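Local coordinates for protein putative glucoamylase (Bacteroides uniformis, PDB 4GL3) that probably hydrolyses glycosidic bonds of glucose-containing saccharides, as a glucoamylase-like member of the six-hairpin glycosidase clan, at residues 168-174 with 214-219; 62-66 with 384-388. One frame throughout, in Å; residues are numbered along the deposited sequence.

Contact 1: 168-174 with 214-219; sequences TQGQDVM and SVYHKG
Val215 lays both of its methyls against the loop 168-174, which opens with a type I' beta turn from Thr168 to Gln171 and then passes along the short helix 213-220. Its CG1, anti to the backbone N (chi1 168°), reaches CG of the selenomethionine Met174 at 3.6 Å, the two side chains crossing at about a right angle. CG2 turns to the backbone instead and meets Gln171 O at 3.6 Å, while CG2 of Thr168 touches both methyls. Tyr200 of helix 197-205 also packs against Val215 and Val173. Within the turn, Gly170 N donates to Thr168 OG1, an ST turn, and the same OG1 is hydrogen-bonded to Asn165 O. Further along the helix, Gly219 has no side chain, and its bare CA sits 3.8 Å from Val173 CG2. At the partly exposed end of the contact Ser214 OG donates to Asp172 OD1 over 2.7 Å, arriving 52° out of the carboxylate plane. An alanine in place of Asp172 would probably leave this hydroxyl without its acceptor and take from Lys218 the negative charge beside it. These two side chains run alongside each other without a salt bridge: Asp172 OD2 touches the aliphatic Lys218 CD at 3.7 Å.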
# COMPACT_ATOMS: atom_id res chain seq x y z
N THR A 168 -12.43 -16.72 7.13
CA THR A 168 -12.79 -17.69 6.15
C THR A 168 -14.25 -18.21 6.25
O THR A 168 -14.73 -18.88 5.31
CB THR A 168 -11.87 -18.92 6.14
OG1 THR A 168 -12.06 -19.68 7.33
CG2 THR A 168 -10.40 -18.56 5.94
N GLN A 169 -14.93 -17.94 7.38
CA GLN A 169 -16.21 -18.64 7.69
C GLN A 169 -16.11 -20.17 7.51
O GLN A 169 -17.08 -20.81 7.19
CB GLN A 169 -17.34 -18.14 6.75
CG GLN A 169 -17.53 -16.61 6.75
CD GLN A 169 -18.82 -16.16 6.08
OE1 GLN A 169 -19.90 -16.56 6.49
NE2 GLN A 169 -18.72 -15.36 5.03
N GLY A 170 -14.94 -20.75 7.70
CA GLY A 170 -14.76 -22.19 7.53
C GLY A 170 -14.76 -22.63 6.06
O GLY A 170 -14.82 -23.82 5.80
N GLN A 171 -14.69 -21.68 5.11
CA GLN A 171 -14.68 -21.98 3.69
C GLN A 171 -13.24 -21.85 3.12
O GLN A 171 -12.32 -21.40 3.84
CB GLN A 171 -15.55 -20.96 2.94
CG GLN A 171 -16.99 -20.91 3.42
CD GLN A 171 -17.79 -19.77 2.81
OE1 GLN A 171 -17.44 -19.20 1.75
NE2 GLN A 171 -18.89 -19.44 3.48
N ASP A 172 -13.08 -22.16 1.83
CA ASP A 172 -11.82 -22.04 1.12
C ASP A 172 -11.66 -20.68 0.40
O ASP A 172 -11.35 -20.62 -0.79
CB ASP A 172 -11.68 -23.21 0.13
CG ASP A 172 -11.39 -24.53 0.83
OD1 ASP A 172 -10.61 -24.54 1.79
OD2 ASP A 172 -11.95 -25.57 0.39
N VAL A 173 -11.81 -19.59 1.14
CA VAL A 173 -11.63 -18.24 0.62
C VAL A 173 -11.66 -17.35 1.87
O VAL A 173 -12.10 -17.78 2.96
CB VAL A 173 -12.79 -17.87 -0.34
CG1 VAL A 173 -14.10 -17.78 0.42
CG2 VAL A 173 -12.54 -16.58 -1.11
N MSE A 174 -11.19 -16.13 1.73
CA MSE A 174 -11.23 -15.14 2.84
C MSE A 174 -12.17 -14.01 2.46
O MSE A 174 -12.31 -13.71 1.28
CB MSE A 174 -9.83 -14.57 3.17
CG MSE A 174 -8.85 -15.63 3.65
SE MSE A 174 -7.05 -14.93 3.83
CE MSE A 174 -7.25 -14.21 5.64
N SER A 214 -5.50 -24.60 1.10
CA SER A 214 -6.58 -24.63 0.12
C SER A 214 -7.37 -23.28 0.06
O SER A 214 -8.00 -22.97 -0.97
CB SER A 214 -7.51 -25.81 0.44
OG SER A 214 -8.14 -25.53 1.71
N VAL A 215 -7.31 -22.48 1.13
CA VAL A 215 -7.92 -21.16 1.16
C VAL A 215 -7.23 -20.28 0.11
O VAL A 215 -7.90 -19.50 -0.60
CB VAL A 215 -7.87 -20.55 2.60
CG1 VAL A 215 -8.22 -19.05 2.66
CG2 VAL A 215 -8.75 -21.35 3.58
N TYR A 216 -5.91 -20.38 0.01
CA TYR A 216 -5.17 -19.63 -1.00
C TYR A 216 -5.45 -20.20 -2.41
O TYR A 216 -5.83 -19.47 -3.32
CB TYR A 216 -3.66 -19.71 -0.72
CG TYR A 216 -2.77 -18.94 -1.65
CD1 TYR A 216 -2.85 -17.58 -1.73
CD2 TYR A 216 -1.82 -19.58 -2.43
CE1 TYR A 216 -2.02 -16.86 -2.54
CE2 TYR A 216 -0.99 -18.88 -3.26
CZ TYR A 216 -1.09 -17.51 -3.31
OH TYR A 216 -0.25 -16.79 -4.15
N HIS A 217 -5.23 -21.49 -2.59
CA HIS A 217 -5.30 -22.08 -3.93
C HIS A 217 -6.70 -22.09 -4.55
O HIS A 217 -6.84 -21.87 -5.75
CB HIS A 217 -4.67 -23.49 -3.93
CG HIS A 217 -3.21 -23.46 -3.60
ND1 HIS A 217 -2.27 -22.88 -4.44
CD2 HIS A 217 -2.53 -23.88 -2.51
CE1 HIS A 217 -1.08 -22.99 -3.88
NE2 HIS A 217 -1.20 -23.59 -2.72
N LYS A 218 -7.75 -22.30 -3.74
CA LYS A 218 -9.14 -22.26 -4.25
C LYS A 218 -9.84 -20.91 -4.15
O LYS A 218 -10.69 -20.61 -4.94
CB LYS A 218 -9.99 -23.28 -3.51
CG LYS A 218 -9.56 -24.69 -3.78
CD LYS A 218 -10.48 -25.63 -3.01
CE LYS A 218 -10.37 -27.07 -3.47
NZ LYS A 218 -9.28 -27.74 -2.70
N GLY A 219 -9.49 -20.11 -3.16
CA GLY A 219 -10.13 -18.83 -2.99
C GLY A 219 -9.43 -17.69 -3.73
O GLY A 219 -10.00 -17.08 -4.62

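Contact 2: 62-66 with 384-388; sequences MAIIV and IIVMI
Two buried helices, 54-69 and 378-393, pack here in the interior, an arrangement consistent with the alpha/alpha barrel of six-hairpin glycosidases. Their short segments run in broadly the same direction, crossing at 54° with a closest axis approach of 9.1 Å; the side chains that meet are all apolar, and no hydrogen bond crosses. Two neighbouring residues of segment 384-388 do the work: Ile385 and Val386 both reach Ala63 and Val66, and Val386 also reaches Met62. Val386 sends CG2 in among these three residues, where it lies 3.7 Å from Met62 CB and 3.9 Å from Ala63 N, with Val66 more distant. Only the root of the selenomethionine Met62 takes part; its chain leads off from the helix pair, towards Met257 and Ile396, both of which also touch Val386. Ile385 uses both of its branches. Its CG1 stands anti to the carbonyl carbon (chi1 -60°) and the chain continues extended, which carries CD1 to the single methyl of Ala63, 3.8 Å from CB. Helix 15-27 also packs here, with Gln23 against Val66 and Thr26 against Ile385, and Gln23 NE2 donates to Ile385 O. The other branch of Ile385 crosses Val66 at a slant, its CG2 resting 3.7 Å from Val66 CG1.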
# COMPACT_ATOMS: atom_id res chain seq x y z
N MSE A 62 5.73 2.38 7.92
CA MSE A 62 6.88 2.14 7.05
C MSE A 62 7.60 3.44 6.69
O MSE A 62 8.83 3.46 6.64
CB MSE A 62 6.47 1.37 5.80
CG MSE A 62 5.99 -0.05 6.14
SE MSE A 62 5.40 -1.20 4.69
CE MSE A 62 3.46 -0.89 4.68
N ALA A 63 6.84 4.52 6.47
CA ALA A 63 7.41 5.84 6.23
C ALA A 63 8.26 6.32 7.40
O ALA A 63 9.32 6.94 7.21
CB ALA A 63 6.32 6.86 5.90
N ILE A 64 7.85 6.03 8.63
CA ILE A 64 8.65 6.40 9.78
C ILE A 64 10.05 5.70 9.74
O ILE A 64 11.08 6.35 9.98
CB ILE A 64 7.95 6.13 11.11
CG1 ILE A 64 6.80 7.13 11.26
CG2 ILE A 64 8.92 6.25 12.29
CD1 ILE A 64 5.74 6.68 12.24
N ILE A 65 10.07 4.42 9.42
CA ILE A 65 11.34 3.68 9.32
C ILE A 65 12.24 4.29 8.23
O ILE A 65 13.44 4.52 8.47
CB ILE A 65 11.12 2.17 9.06
CG1 ILE A 65 10.23 1.55 10.18
CG2 ILE A 65 12.48 1.45 8.98
CD1 ILE A 65 9.61 0.21 9.77
N VAL A 66 11.65 4.61 7.07
CA VAL A 66 12.37 5.29 5.97
C VAL A 66 12.96 6.61 6.47
O VAL A 66 14.14 6.91 6.28
CB VAL A 66 11.46 5.51 4.74
CG1 VAL A 66 12.14 6.36 3.65
CG2 VAL A 66 11.01 4.16 4.15
N ILE A 384 4.76 6.31 -2.34
CA ILE A 384 5.78 7.13 -2.96
C ILE A 384 7.03 7.10 -2.09
O ILE A 384 8.11 6.85 -2.61
CB ILE A 384 5.31 8.57 -3.21
CG1 ILE A 384 4.18 8.60 -4.24
CG2 ILE A 384 6.49 9.46 -3.65
CD1 ILE A 384 3.47 9.96 -4.33
N ILE A 385 6.87 7.31 -0.78
CA ILE A 385 8.03 7.35 0.13
C ILE A 385 8.68 5.97 0.15
O ILE A 385 9.90 5.83 0.00
CB ILE A 385 7.67 7.71 1.60
CG1 ILE A 385 7.02 9.07 1.71
CG2 ILE A 385 8.93 7.72 2.49
CD1 ILE A 385 6.30 9.29 3.03
N VAL A 386 7.87 4.95 0.38
CA VAL A 386 8.38 3.62 0.68
C VAL A 386 8.94 2.90 -0.53
O VAL A 386 9.94 2.22 -0.42
CB VAL A 386 7.29 2.74 1.39
CG1 VAL A 386 7.77 1.30 1.53
CG2 VAL A 386 6.97 3.33 2.76
N MSE A 387 8.31 3.03 -1.70
CA MSE A 387 8.79 2.31 -2.89
C MSE A 387 10.02 2.99 -3.45
O MSE A 387 10.90 2.31 -3.96
CB MSE A 387 7.68 2.17 -3.96
CG MSE A 387 6.48 1.33 -3.50
SE MSE A 387 6.91 -0.52 -3.06
CE MSE A 387 6.80 -1.40 -4.78
N ILE A 388 10.13 4.31 -3.30
CA ILE A 388 11.38 4.99 -3.62
C ILE A 388 12.45 4.37 -2.75
O ILE A 388 13.52 3.99 -3.25
CB ILE A 388 11.33 6.53 -3.44
CG1 ILE A 388 10.50 7.18 -4.58
CG2 ILE A 388 12.76 7.14 -3.38
CD1 ILE A 388 10.14 8.64 -4.32

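Starting from the N terminus, the chain first lays down segment 62-66 on helix 54-69, then comes to the loop 168-174, and after 39 intervening residues to segment 214-219 on helix 213-220, where contact 1 closes a short loop. Only after a much longer excursion does it return to helix 378-393, where segment 384-388 meets 62-66 and contact 2 closes a loop of 317 intervening residues. Contact 1 is therefore nested within the loop that contact 2 closes. The two do not touch: their centres lie 32 Å apart, on opposite sides of the chain's centre. Contact 2 joins an early and a late helix deep in the core, whereas contact 1 fastens a loop to a short helix farther out.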